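Local atomic coordinates of flagellar motor switch protein FliG (Aquifex aeolicus, PDB entry 3HJL), a protein that probably forms part of the rotor-mounted switch complex of the bacterial flagellar motor, which contacts the components that set the direction of rotation. Residues Val116-Leu121 and Pro142-Glu147; Glu56-Ala61 and Asn84-Ile89; Met264-Gly269 and Lys307-Val312; Gly104-Ile109 and Tyr174-Ala179; Asp242-Ser247 and Gly269-Ile274. One frame throughout, in Å; residues are numbered along the deposited sequence.

Contact 1. Residues Val116-Leu121 and Pro142-Glu147; sequences VDSRIL and PKKSAE
Lys-144 reaches from the first turn of helix 142-150 to the start of helix 118-125 and gives its ammonium group to two acceptors there. NZ donates to Val-116 O at 2.7 Å, with a C=O...N angle of 161°, and to Ser-118 OG at 2.8 Å. A bend about CB-CG (chi2 -61°) steers the chain, which leaves its own helix pointing across the contact only at its end. The hydroxyl of Ser-118 is used twice: it accepts from Lys-144 and donates to Glu-147 OE1 at 2.8 Å, meeting that oxygen on the anti side and somewhat out of the carboxylate plane. Glu-147 OE1 also accepts a hydrogen bond from a water, which in turn accepts from Ser-118 N, a helix-start amide, at 3.1 Å. Lys-144 NZ and Glu-147 OE1 form only a long ion pair of 3.7 Å, with the serine hydroxyl bonded to both. The next amide, Arg-119 N, is met by Asp-117 OD2 at 2.9 Å, an N-cap bond; the guanidinium of Arg-119 holds the same carboxylate side-on, NE to OD2 and NH2 to OD1. This polar joint lies in the all-helical middle domain, where helix 172-193 touches Val-116 and Leu-121, while Ile-113 and Glu-114 of helix 93-114 touch Leu-121 and Lys-144 respectively.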
# COMPACT_ATOMS: atom_id res chain seq x y z
N VAL A 116 -12.84 -9.00 13.16
CA VAL A 116 -13.80 -7.96 12.80
C VAL A 116 -15.22 -8.42 13.11
O VAL A 116 -15.55 -9.57 12.91
CB VAL A 116 -13.68 -7.57 11.31
CG1 VAL A 116 -14.63 -6.42 10.97
CG2 VAL A 116 -12.24 -7.18 10.97
N ASP A 117 -16.02 -7.53 13.68
CA ASP A 117 -17.42 -7.81 14.01
C ASP A 117 -18.15 -8.32 12.75
O ASP A 117 -18.12 -7.68 11.70
CB ASP A 117 -18.07 -6.53 14.53
CG ASP A 117 -19.43 -6.77 15.13
OD1 ASP A 117 -19.55 -6.58 16.35
OD2 ASP A 117 -20.37 -7.14 14.40
N SER A 118 -18.81 -9.47 12.87
CA SER A 118 -19.53 -10.11 11.75
C SER A 118 -20.65 -9.27 11.12
O SER A 118 -21.01 -9.51 9.96
CB SER A 118 -20.08 -11.47 12.19
OG SER A 118 -19.02 -12.37 12.49
N ARG A 119 -21.20 -8.33 11.88
CA ARG A 119 -22.18 -7.36 11.33
C ARG A 119 -21.51 -6.44 10.32
O ARG A 119 -22.09 -6.10 9.30
CB ARG A 119 -22.82 -6.53 12.45
CG ARG A 119 -23.69 -7.33 13.40
CD ARG A 119 -24.13 -6.50 14.61
NE ARG A 119 -23.11 -6.43 15.65
CZ ARG A 119 -23.25 -5.78 16.81
NH1 ARG A 119 -24.40 -5.18 17.13
NH2 ARG A 119 -22.25 -5.79 17.70
N ILE A 120 -20.27 -6.03 10.62
CA ILE A 120 -19.48 -5.18 9.73
C ILE A 120 -19.07 -5.95 8.47
O ILE A 120 -19.18 -5.42 7.36
CB ILE A 120 -18.22 -4.61 10.46
CG1 ILE A 120 -18.66 -3.66 11.60
CG2 ILE A 120 -17.30 -3.88 9.46
CD1 ILE A 120 -17.54 -3.20 12.50
N LEU A 121 -18.65 -7.20 8.64
CA LEU A 121 -18.28 -8.06 7.50
C LEU A 121 -19.51 -8.36 6.62
O LEU A 121 -19.42 -8.26 5.40
CB LEU A 121 -17.62 -9.36 7.99
CG LEU A 121 -16.29 -9.23 8.76
CD1 LEU A 121 -15.81 -10.56 9.30
CD2 LEU A 121 -15.22 -8.62 7.92
N PRO A 142 -16.08 -22.16 10.47
CA PRO A 142 -17.54 -22.41 10.42
C PRO A 142 -18.39 -21.46 11.26
O PRO A 142 -19.50 -21.11 10.84
CB PRO A 142 -17.67 -23.83 10.94
CG PRO A 142 -16.37 -24.48 10.65
CD PRO A 142 -15.31 -23.41 10.59
N LYS A 143 -17.90 -21.07 12.44
CA LYS A 143 -18.64 -20.17 13.30
C LYS A 143 -18.63 -18.73 12.80
O LYS A 143 -19.62 -18.03 12.95
CB LYS A 143 -18.17 -20.25 14.76
CG LYS A 143 -19.03 -19.42 15.76
CD LYS A 143 -20.56 -19.74 15.71
CE LYS A 143 -21.39 -18.76 16.53
NZ LYS A 143 -22.83 -18.77 16.13
N LYS A 144 -17.51 -18.27 12.22
CA LYS A 144 -17.47 -16.95 11.58
C LYS A 144 -18.41 -16.87 10.40
O LYS A 144 -19.20 -15.94 10.30
CB LYS A 144 -16.07 -16.54 11.10
CG LYS A 144 -15.40 -15.46 11.92
CD LYS A 144 -16.17 -14.14 11.92
CE LYS A 144 -15.49 -13.15 12.83
NZ LYS A 144 -16.36 -12.10 13.34
N SER A 145 -18.29 -17.83 9.48
CA SER A 145 -19.15 -17.86 8.30
C SER A 145 -20.63 -17.97 8.69
O SER A 145 -21.47 -17.36 8.04
CB SER A 145 -18.75 -18.99 7.34
OG SER A 145 -18.74 -20.24 8.00
N ALA A 146 -20.92 -18.68 9.78
CA ALA A 146 -22.30 -18.78 10.30
C ALA A 146 -22.81 -17.44 10.82
O ALA A 146 -23.96 -17.09 10.57
CB ALA A 146 -22.37 -19.83 11.40
N GLU A 147 -21.97 -16.72 11.57
CA GLU A 147 -22.32 -15.39 12.10
C GLU A 147 -22.57 -14.38 10.99
O GLU A 147 -23.48 -13.55 11.10
CB GLU A 147 -21.20 -14.84 12.99
CG GLU A 147 -21.10 -15.45 14.37
CD GLU A 147 -19.80 -15.06 15.08
OE1 GLU A 147 -19.24 -13.98 14.77
OE2 GLU A 147 -19.35 -15.82 15.97
O HOH W 1 -19.11 -10.87 15.63

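Contact 2. Residues Glu56-Ala61 and Asn84-Ile89; sequences EIENIA and NIKKVI
Ile-57 and Ile-89 lie alongside each other, pointing opposite ways, and their branches make the apolar centre where helix 54-70 meets the end of helix 78-88. The tip of Ile-57, CD1, lies 3.7 Å from Ile-89 CG2 and also touches the backbone at Ile-89 O. Its other branch, CG2, stands anti to the backbone N (CG1 at chi1 -68°), which brings it 3.6 Å from Lys-86 CG and within 4.1 Å of Ile-85 CG2. One turn along, Ile-85 sends CD1 over the backbone of Ala-61, 3.6 Å from Ala-61 CA, where the small methyl side chain lets the isoleucine come close. Ile-60 adds a looser touch through CG2 on Ile-89 CD1.

At the polar border of the contact, Lys-86 continues past Ile-57 as an extended chain to Glu-58, whose own CB points away from the partner helix but whose carboxylate swings back. NZ donates to Glu-58 OE2 at 2.9 Å in a salt bridge, approaching on the anti side and 21° out of the carboxylate plane; the lysine methylene CE rests 3.4 Å from Glu-58 CG. A second, long and weak ion pair links the same ammonium to Glu-54.

The short helical segments run at 126° with their axes 9.8 Å apart. Within the all-helical N-terminal domain, Val-17 and Ser-21 of helix 7-21 back Ile-85, and Val-52, in the loop before helix 54-70, touches Ile-57, Ile-60 and Ile-89.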
# COMPACT_ATOMS: atom_id res chain seq x y z
N GLU A 56 14.56 -24.09 -13.93
CA GLU A 56 15.53 -25.07 -14.44
C GLU A 56 14.88 -26.40 -14.87
O GLU A 56 15.41 -27.07 -15.75
CB GLU A 56 16.66 -25.29 -13.42
CG GLU A 56 17.47 -24.00 -13.15
CD GLU A 56 18.48 -24.14 -12.00
OE1 GLU A 56 19.14 -25.20 -11.91
OE2 GLU A 56 18.62 -23.17 -11.22
N ILE A 57 13.76 -26.78 -14.25
CA ILE A 57 13.02 -27.99 -14.69
C ILE A 57 12.38 -27.76 -16.06
O ILE A 57 12.30 -28.69 -16.86
CB ILE A 57 11.91 -28.41 -13.70
CG1 ILE A 57 12.51 -28.92 -12.39
CG2 ILE A 57 11.07 -29.51 -14.29
CD1 ILE A 57 11.46 -29.34 -11.36
N GLU A 58 11.93 -26.53 -16.33
CA GLU A 58 11.41 -26.16 -17.65
C GLU A 58 12.48 -26.26 -18.76
O GLU A 58 12.20 -26.73 -19.85
CB GLU A 58 10.83 -24.75 -17.64
CG GLU A 58 9.53 -24.62 -16.87
CD GLU A 58 9.04 -23.18 -16.79
OE1 GLU A 58 9.45 -22.35 -17.62
OE2 GLU A 58 8.21 -22.90 -15.89
N ASN A 59 13.69 -25.78 -18.46
CA ASN A 59 14.81 -25.86 -19.40
C ASN A 59 15.25 -27.31 -19.64
O ASN A 59 15.56 -27.67 -20.77
CB ASN A 59 16.00 -25.03 -18.89
CG ASN A 59 15.71 -23.53 -18.85
OD1 ASN A 59 14.95 -23.00 -19.67
ND2 ASN A 59 16.34 -22.83 -17.91
N ILE A 60 15.27 -28.12 -18.58
CA ILE A 60 15.50 -29.58 -18.69
C ILE A 60 14.41 -30.26 -19.54
O ILE A 60 14.72 -31.10 -20.38
CB ILE A 60 15.50 -30.27 -17.30
CG1 ILE A 60 16.75 -29.89 -16.50
CG2 ILE A 60 15.44 -31.79 -17.43
CD1 ILE A 60 16.67 -30.26 -15.02
N ALA A 61 13.15 -29.89 -19.29
CA ALA A 61 11.99 -30.44 -20.00
C ALA A 61 12.04 -30.12 -21.49
O ALA A 61 11.79 -30.99 -22.32
CB ALA A 61 10.68 -29.89 -19.39
N ASN A 84 4.43 -33.48 -16.74
CA ASN A 84 4.81 -34.80 -16.20
C ASN A 84 6.24 -34.83 -15.66
O ASN A 84 6.48 -35.43 -14.62
CB ASN A 84 4.62 -35.91 -17.25
CG ASN A 84 3.16 -36.16 -17.59
OD1 ASN A 84 2.25 -35.58 -17.00
ND2 ASN A 84 2.93 -37.00 -18.59
N ILE A 85 7.17 -34.17 -16.35
CA ILE A 85 8.55 -34.01 -15.86
C ILE A 85 8.57 -33.17 -14.56
O ILE A 85 9.35 -33.46 -13.66
CB ILE A 85 9.50 -33.35 -16.91
CG1 ILE A 85 9.67 -34.26 -18.13
CG2 ILE A 85 10.89 -33.08 -16.31
CD1 ILE A 85 10.41 -33.60 -19.24
N LYS A 86 7.69 -32.17 -14.47
CA LYS A 86 7.57 -31.36 -13.24
C LYS A 86 7.01 -32.13 -12.03
O LYS A 86 7.24 -31.71 -10.89
CB LYS A 86 6.74 -30.08 -13.48
CG LYS A 86 7.49 -29.01 -14.26
CD LYS A 86 6.72 -27.71 -14.33
CE LYS A 86 7.61 -26.57 -14.81
NZ LYS A 86 6.85 -25.30 -15.00
N LYS A 87 6.29 -33.23 -12.27
CA LYS A 87 5.82 -34.10 -11.18
C LYS A 87 6.93 -35.05 -10.70
O LYS A 87 7.02 -35.36 -9.51
CB LYS A 87 4.60 -34.94 -11.59
CG LYS A 87 3.41 -34.17 -12.22
CD LYS A 87 3.10 -32.81 -11.56
CE LYS A 87 2.67 -32.94 -10.10
NZ LYS A 87 2.22 -31.63 -9.53
N VAL A 88 7.76 -35.51 -11.63
CA VAL A 88 8.83 -36.45 -11.34
C VAL A 88 9.95 -35.78 -10.54
O VAL A 88 10.33 -36.27 -9.47
CB VAL A 88 9.43 -37.02 -12.66
CG1 VAL A 88 10.60 -37.96 -12.37
CG2 VAL A 88 8.35 -37.74 -13.47
N ILE A 89 10.47 -34.67 -11.06
CA ILE A 89 11.60 -33.96 -10.45
C ILE A 89 11.06 -33.14 -9.26
O ILE A 89 10.27 -32.22 -9.47
CB ILE A 89 12.29 -32.99 -11.47
CG1 ILE A 89 12.69 -33.74 -12.75
CG2 ILE A 89 13.51 -32.32 -10.83
CD1 ILE A 89 13.36 -32.86 -13.81

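Contact 3. Residues Met264-Gly269 and Lys307-Val312; sequences MIALLG and KAQRQV
Ala-266 and Gln-309 bring two helices of the alpha-helical C-terminal domain close together, their CA atoms 4.6 Å apart. The axes of the short segments 264-268 and 307-312 approach to 7.8 Å at a signed crossing angle of -114°, a separation made possible by alanines on both sides. This is the tight part: Ala-308 CB sits 3.6 Å from Ala-266 N, and Ala-266 CB presses on the backbone between Ala-308 and Gln-309. Ile-265 turns its CG2 branch onto Ala-308 CB at 3.8 Å and also touches Leu-297 and Val-300. One turn beyond Ala-308, Val-312 adds a lighter touch, CG2 to Ala-266 CB at 4.0 Å.

The other side, at exposed Gly-269, is looser and polar. Gln-309 leaves its helix with CG anti to the carbonyl carbon (chi1 -80°), and an extended chain beyond CG carries the amide to the carbonyls of Ala-266 and Gly-269. An alanine in place of Gln-309 would lose this amide and is likely to leave both oxygens without their side-chain donor and the 266-269 backbone freer to shift. One amide nitrogen serves the two unequally: NE2 to Gly-269 O is a weak bond of 3.2 Å, whereas NE2 to Ala-266 O is 3.0 Å long and nearly straight at 168°, lying in both the carbonyl plane and the glutamine amide plane.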
# COMPACT_ATOMS: atom_id res chain seq x y z
N MET A 264 0.84 44.26 -0.28
CA MET A 264 -0.43 44.58 -0.93
C MET A 264 -1.21 43.33 -1.31
O MET A 264 -2.39 43.21 -0.99
CB MET A 264 -0.21 45.41 -2.21
CG MET A 264 -0.06 46.90 -1.96
SD MET A 264 0.11 47.92 -3.44
CE MET A 264 -0.84 47.03 -4.64
N ILE A 265 -0.52 42.43 -2.02
CA ILE A 265 -1.10 41.17 -2.50
C ILE A 265 -1.57 40.29 -1.33
O ILE A 265 -2.68 39.75 -1.37
CB ILE A 265 -0.09 40.38 -3.38
CG1 ILE A 265 0.16 41.11 -4.70
CG2 ILE A 265 -0.61 38.96 -3.67
CD1 ILE A 265 -0.98 40.99 -5.70
N ALA A 266 -0.72 40.17 -0.31
CA ALA A 266 -1.04 39.44 0.93
C ALA A 266 -2.29 39.96 1.61
O ALA A 266 -3.08 39.18 2.14
CB ALA A 266 0.13 39.51 1.91
N LEU A 267 -2.44 41.29 1.62
CA LEU A 267 -3.58 41.93 2.27
C LEU A 267 -4.90 41.85 1.49
O LEU A 267 -5.94 42.10 2.07
CB LEU A 267 -3.25 43.37 2.65
CG LEU A 267 -2.22 43.56 3.79
CD1 LEU A 267 -1.97 45.01 4.01
CD2 LEU A 267 -2.67 42.92 5.10
N LEU A 268 -4.86 41.47 0.21
CA LEU A 268 -6.10 41.28 -0.57
C LEU A 268 -6.99 40.20 0.03
O LEU A 268 -8.20 40.36 0.10
CB LEU A 268 -5.79 40.90 -2.03
CG LEU A 268 -5.23 41.97 -2.96
CD1 LEU A 268 -4.91 41.34 -4.32
CD2 LEU A 268 -6.21 43.12 -3.13
N GLY A 269 -6.37 39.10 0.47
CA GLY A 269 -7.09 38.01 1.15
C GLY A 269 -6.99 38.05 2.67
O GLY A 269 -7.11 37.00 3.32
N LYS A 307 0.78 32.86 -1.34
CA LYS A 307 2.25 32.95 -1.44
C LYS A 307 2.81 34.22 -0.77
O LYS A 307 3.81 34.16 -0.06
CB LYS A 307 2.70 32.91 -2.91
CG LYS A 307 4.23 32.95 -3.12
CD LYS A 307 4.60 32.93 -4.61
CE LYS A 307 6.09 33.25 -4.81
NZ LYS A 307 6.46 33.39 -6.25
N ALA A 308 2.19 35.36 -1.04
CA ALA A 308 2.59 36.62 -0.43
C ALA A 308 2.36 36.60 1.09
O ALA A 308 3.17 37.12 1.85
CB ALA A 308 1.84 37.78 -1.07
N GLN A 309 1.25 35.99 1.53
CA GLN A 309 0.98 35.83 2.97
C GLN A 309 2.05 35.02 3.71
O GLN A 309 2.51 35.44 4.77
CB GLN A 309 -0.41 35.24 3.22
CG GLN A 309 -1.52 36.28 3.11
CD GLN A 309 -2.88 35.75 3.50
OE1 GLN A 309 -3.02 34.61 3.92
NE2 GLN A 309 -3.89 36.59 3.37
N ARG A 310 2.47 33.89 3.13
CA ARG A 310 3.55 33.09 3.74
C ARG A 310 4.91 33.80 3.68
O ARG A 310 5.75 33.57 4.55
CB ARG A 310 3.65 31.67 3.14
CG ARG A 310 4.09 31.57 1.68
CD ARG A 310 4.23 30.10 1.25
NE ARG A 310 2.93 29.42 1.17
CZ ARG A 310 2.21 29.16 0.06
NH1 ARG A 310 2.65 29.49 -1.16
NH2 ARG A 310 1.04 28.54 0.18
N GLN A 311 5.11 34.64 2.66
CA GLN A 311 6.34 35.45 2.55
C GLN A 311 6.43 36.48 3.69
O GLN A 311 7.50 36.67 4.27
CB GLN A 311 6.43 36.15 1.19
CG GLN A 311 6.95 35.24 0.07
CD GLN A 311 6.99 35.91 -1.30
OE1 GLN A 311 6.46 37.01 -1.49
NE2 GLN A 311 7.62 35.25 -2.26
N VAL A 312 5.31 37.12 4.00
CA VAL A 312 5.23 38.05 5.13
C VAL A 312 5.50 37.29 6.45
O VAL A 312 6.21 37.78 7.31
CB VAL A 312 3.84 38.74 5.21
CG1 VAL A 312 3.71 39.59 6.47
CG2 VAL A 312 3.59 39.59 3.95

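Contact 4. Residues Gly104-Ile109 and Tyr174-Ala179; sequences GDAEKI and YVKELA
Lys-176 lays an extended aliphatic chain across Ala-106 and Ile-109 of helix 93-114. Its CG stands opposite the backbone N (chi1 -170°), which aims the chain at the other helix although CB itself points along the interface. CG comes first, 4.2 Å from Ala-106 CA and equally near Ile-109 CG1. Further out, CE passes 4.1 Å from Ile-109 CG1, the lysine and isoleucine side chains crossing at about a right angle. NZ ends 3.6 Å from Asp-105 CB; the carboxylate is turned aside, with OD2 4.5 Å from NZ, beyond salt-bridge distance, though the opposite charges probably still attract.

The segments 104-109 and 174-179 run at 35°, their axes 9.8 Å apart. Their pairing ties helix 93-114 to helix 172-193 of the middle domain, consistent with the armadillo-type helical packing of the protein. One turn beyond Lys-176, Ala-179 supplies the apolar end of the contact: its methyl meets Ile-109 CG2 at 3.5 Å. Ala-179 also touches Leu-110 and Ile-113 of helix 93-114 and Phe-136 of helix 130-137, and Ile-109 reaches on to Gln-180.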
# COMPACT_ATOMS: atom_id res chain seq x y z
N GLY A 104 1.07 -18.89 5.20
CA GLY A 104 1.11 -18.20 6.49
C GLY A 104 0.60 -16.77 6.41
O GLY A 104 -0.03 -16.29 7.34
N ASP A 105 0.90 -16.07 5.31
CA ASP A 105 0.42 -14.71 5.10
C ASP A 105 -1.10 -14.67 4.90
O ASP A 105 -1.78 -13.87 5.54
CB ASP A 105 1.15 -14.03 3.92
CG ASP A 105 2.64 -13.74 4.23
OD1 ASP A 105 3.01 -13.67 5.43
OD2 ASP A 105 3.43 -13.58 3.28
N ALA A 106 -1.63 -15.58 4.08
CA ALA A 106 -3.09 -15.74 3.92
C ALA A 106 -3.77 -16.02 5.25
O ALA A 106 -4.80 -15.44 5.54
CB ALA A 106 -3.41 -16.84 2.91
N GLU A 107 -3.17 -16.90 6.06
CA GLU A 107 -3.70 -17.20 7.40
C GLU A 107 -3.71 -15.97 8.30
O GLU A 107 -4.69 -15.72 9.01
CB GLU A 107 -2.89 -18.33 8.06
CG GLU A 107 -3.31 -18.63 9.51
CD GLU A 107 -2.65 -19.88 10.08
OE1 GLU A 107 -1.86 -19.76 11.04
OE2 GLU A 107 -2.90 -20.98 9.54
N LYS A 108 -2.63 -15.19 8.28
CA LYS A 108 -2.53 -13.96 9.07
C LYS A 108 -3.62 -12.94 8.67
O LYS A 108 -4.23 -12.32 9.52
CB LYS A 108 -1.12 -13.37 8.89
CG LYS A 108 -0.88 -12.00 9.54
CD LYS A 108 0.59 -11.54 9.41
CE LYS A 108 1.07 -11.40 7.94
NZ LYS A 108 0.19 -10.53 7.09
N ILE A 109 -3.84 -12.78 7.38
CA ILE A 109 -4.87 -11.90 6.86
C ILE A 109 -6.26 -12.34 7.31
O ILE A 109 -7.03 -11.52 7.83
CB ILE A 109 -4.81 -11.81 5.30
CG1 ILE A 109 -3.53 -11.08 4.83
CG2 ILE A 109 -6.01 -11.12 4.75
CD1 ILE A 109 -3.39 -9.66 5.36
N TYR A 174 -6.67 -15.01 -4.51
CA TYR A 174 -7.86 -14.22 -4.85
C TYR A 174 -8.63 -13.82 -3.58
O TYR A 174 -9.01 -12.67 -3.42
CB TYR A 174 -8.77 -15.02 -5.80
CG TYR A 174 -10.08 -14.33 -6.13
CD1 TYR A 174 -11.26 -14.70 -5.51
CD2 TYR A 174 -10.13 -13.32 -7.08
CE1 TYR A 174 -12.46 -14.07 -5.80
CE2 TYR A 174 -11.33 -12.68 -7.39
CZ TYR A 174 -12.49 -13.05 -6.73
OH TYR A 174 -13.68 -12.44 -7.04
N VAL A 175 -8.82 -14.79 -2.69
CA VAL A 175 -9.55 -14.59 -1.45
C VAL A 175 -8.76 -13.69 -0.48
O VAL A 175 -9.35 -12.82 0.15
CB VAL A 175 -9.92 -15.93 -0.78
CG1 VAL A 175 -10.44 -15.70 0.64
CG2 VAL A 175 -10.97 -16.67 -1.63
N LYS A 176 -7.45 -13.92 -0.41
CA LYS A 176 -6.52 -13.07 0.35
C LYS A 176 -6.64 -11.61 -0.08
O LYS A 176 -6.81 -10.73 0.76
CB LYS A 176 -5.07 -13.53 0.14
CG LYS A 176 -4.05 -12.86 1.07
CD LYS A 176 -2.61 -13.06 0.59
CE LYS A 176 -1.64 -12.22 1.39
NZ LYS A 176 -0.23 -12.45 0.99
N GLU A 177 -6.59 -11.37 -1.38
CA GLU A 177 -6.76 -10.03 -1.94
C GLU A 177 -8.13 -9.43 -1.60
O GLU A 177 -8.22 -8.26 -1.28
CB GLU A 177 -6.54 -10.06 -3.46
CG GLU A 177 -6.77 -8.72 -4.20
CD GLU A 177 -5.89 -7.59 -3.68
OE1 GLU A 177 -4.81 -7.89 -3.15
OE2 GLU A 177 -6.28 -6.40 -3.83
N LEU A 178 -9.18 -10.25 -1.67
CA LEU A 178 -10.56 -9.86 -1.27
C LEU A 178 -10.56 -9.40 0.22
O LEU A 178 -11.12 -8.37 0.57
CB LEU A 178 -11.50 -11.08 -1.45
CG LEU A 178 -12.89 -11.03 -2.09
CD1 LEU A 178 -12.86 -10.41 -3.50
CD2 LEU A 178 -13.44 -12.45 -2.16
N ALA A 179 -9.86 -10.16 1.05
CA ALA A 179 -9.79 -9.91 2.48
C ALA A 179 -9.02 -8.63 2.79
O ALA A 179 -9.43 -7.86 3.65
CB ALA A 179 -9.17 -11.12 3.19

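Contact 5. Residues Asp242-Ser247 and Gly269-Ile274; sequences DIRKLS and GAPEDI
The guanidinium of Arg-244 has Ile-274 CD1 over the centre of one face, 3.9 Å above the plane, and Asp-273 OD2 at its edge, near the plane. Pro-271 CG approaches obliquely, 3.5 Å from Arg-244 NH2. The carboxylate of Asp-273 is turned 23° from the guanidinium plane, and OD2 lies 2.7 Å from Arg-244 NE in a salt bridge whose hydrogen bond is weak, because the N-H...O angle is only 127°. Asp-273 holds its CG between the backbone N and carbonyl carbon (chi1 66°), which turns the carboxylate toward the arginine. Arg-244 itself is extended from CG to NE and passes across Ile-274, with its CG 3.8 Å from Ile-274 CG1.

The contact joins the 3-10 turn that includes residues 242-244 to the start of helix 272-279, with Pro-271 in the N-cap position, inside the alpha-helical C-terminal domain. Next to the charged pair, buried Ile-243 and Ile-274 cross at about a right angle and meet through their CG2 branches at 4.1 Å. Replacing Ile-274 by a glycine removes both the CD1 methyl over the guanidinium face and the CG2 branch, and would probably leave Arg-244 freer to turn and Ile-243 without its mate across the contact. Phe-240 and Glu-241 also touch Ile-274, and Arg-244 NH1 has a long, weak ion pair with Glu-241. Ile-243 also packs against Val-312 and Ile-316 of helix 302-320.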
# COMPACT_ATOMS: atom_id res chain seq x y z
N ASP A 242 -2.08 35.50 13.09
CA ASP A 242 -1.39 35.90 14.34
C ASP A 242 -0.73 37.29 14.28
O ASP A 242 -0.19 37.76 15.28
CB ASP A 242 -0.32 34.86 14.74
CG ASP A 242 -0.90 33.49 15.01
OD1 ASP A 242 -1.97 33.40 15.67
OD2 ASP A 242 -0.25 32.49 14.62
N ILE A 243 -0.77 37.94 13.12
CA ILE A 243 -0.33 39.34 13.00
C ILE A 243 -1.13 40.26 13.97
O ILE A 243 -0.60 41.27 14.45
CB ILE A 243 -0.43 39.83 11.52
CG1 ILE A 243 0.65 39.13 10.68
CG2 ILE A 243 -0.24 41.34 11.44
CD1 ILE A 243 0.60 39.45 9.17
N ARG A 244 -2.37 39.88 14.29
CA ARG A 244 -3.20 40.55 15.31
C ARG A 244 -2.52 40.64 16.69
O ARG A 244 -2.73 41.61 17.42
CB ARG A 244 -4.52 39.80 15.50
CG ARG A 244 -5.49 39.85 14.34
CD ARG A 244 -6.84 39.35 14.81
NE ARG A 244 -7.80 39.18 13.72
CZ ARG A 244 -7.83 38.15 12.89
NH1 ARG A 244 -6.99 37.12 13.01
NH2 ARG A 244 -8.76 38.12 11.94
N LYS A 245 -1.78 39.59 17.07
CA LYS A 245 -1.09 39.54 18.37
C LYS A 245 0.07 40.54 18.49
O LYS A 245 0.40 40.97 19.60
CB LYS A 245 -0.53 38.13 18.63
CG LYS A 245 -1.56 37.01 18.70
CD LYS A 245 -0.87 35.66 18.88
CE LYS A 245 -1.86 34.51 18.91
NZ LYS A 245 -1.19 33.18 19.03
N LEU A 246 0.67 40.90 17.36
CA LEU A 246 1.83 41.80 17.35
C LEU A 246 1.47 43.24 17.74
O LEU A 246 0.32 43.66 17.60
CB LEU A 246 2.49 41.79 15.96
CG LEU A 246 3.01 40.44 15.44
CD1 LEU A 246 3.62 40.60 14.07
CD2 LEU A 246 4.02 39.82 16.41
N SER A 247 2.46 43.98 18.25
CA SER A 247 2.28 45.38 18.63
C SER A 247 2.40 46.27 17.40
O SER A 247 2.77 45.81 16.32
CB SER A 247 3.34 45.80 19.64
OG SER A 247 3.34 44.93 20.75
N GLY A 269 -6.37 39.10 0.47
CA GLY A 269 -7.09 38.01 1.15
C GLY A 269 -6.99 38.05 2.67
O GLY A 269 -7.11 37.00 3.32
N ALA A 270 -6.80 39.25 3.24
CA ALA A 270 -6.64 39.42 4.68
C ALA A 270 -7.90 40.06 5.29
O ALA A 270 -8.59 40.82 4.59
CB ALA A 270 -5.43 40.29 4.98
N PRO A 271 -8.20 39.75 6.57
CA PRO A 271 -9.32 40.42 7.26
C PRO A 271 -9.08 41.92 7.41
O PRO A 271 -7.93 42.37 7.41
CB PRO A 271 -9.34 39.75 8.63
CG PRO A 271 -8.65 38.46 8.45
CD PRO A 271 -7.60 38.71 7.43
N GLU A 272 -10.16 42.67 7.57
CA GLU A 272 -10.10 44.14 7.60
C GLU A 272 -9.26 44.69 8.75
O GLU A 272 -8.56 45.70 8.58
CB GLU A 272 -11.52 44.74 7.64
CG GLU A 272 -11.60 46.25 7.37
CD GLU A 272 -11.01 46.64 6.01
OE1 GLU A 272 -10.31 47.67 5.95
OE2 GLU A 272 -11.22 45.89 5.03
N ASP A 273 -9.34 44.05 9.91
CA ASP A 273 -8.57 44.49 11.08
C ASP A 273 -7.05 44.31 10.92
O ASP A 273 -6.28 45.09 11.48
CB ASP A 273 -9.08 43.82 12.37
CG ASP A 273 -8.84 42.33 12.39
OD1 ASP A 273 -9.37 41.61 11.52
OD2 ASP A 273 -8.17 41.87 13.33
N ILE A 274 -6.63 43.30 10.16
CA ILE A 274 -5.21 43.09 9.85
C ILE A 274 -4.75 44.08 8.77
O ILE A 274 -3.61 44.55 8.80
CB ILE A 274 -4.93 41.60 9.44
CG1 ILE A 274 -5.22 40.66 10.62
CG2 ILE A 274 -3.48 41.42 8.99
CD1 ILE A 274 -5.09 39.18 10.27

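In the fold
The contacts string out along an elongated chain of helices and loops, without strands. Contact 2 lies in the N-terminal domain, and contacts 3 and 5 in the C-terminal domain, on the opposite side of the chain's centre; the centres of contacts 2 and 5 are 78 Å apart. Contact 4 occupies the middle, 30 Å from contact 2 centre to centre. Contact 1 is nested in the loop closed by contact 4, their centres 16 Å apart and nearest atoms about 7 Å. Contacts 3 and 5 share Gly-269 and touch directly, with Val-312 CG1 4.1 Å from Ile-243 CD1; their segments alternate along the chain. All five lie away from the EHPQR motif.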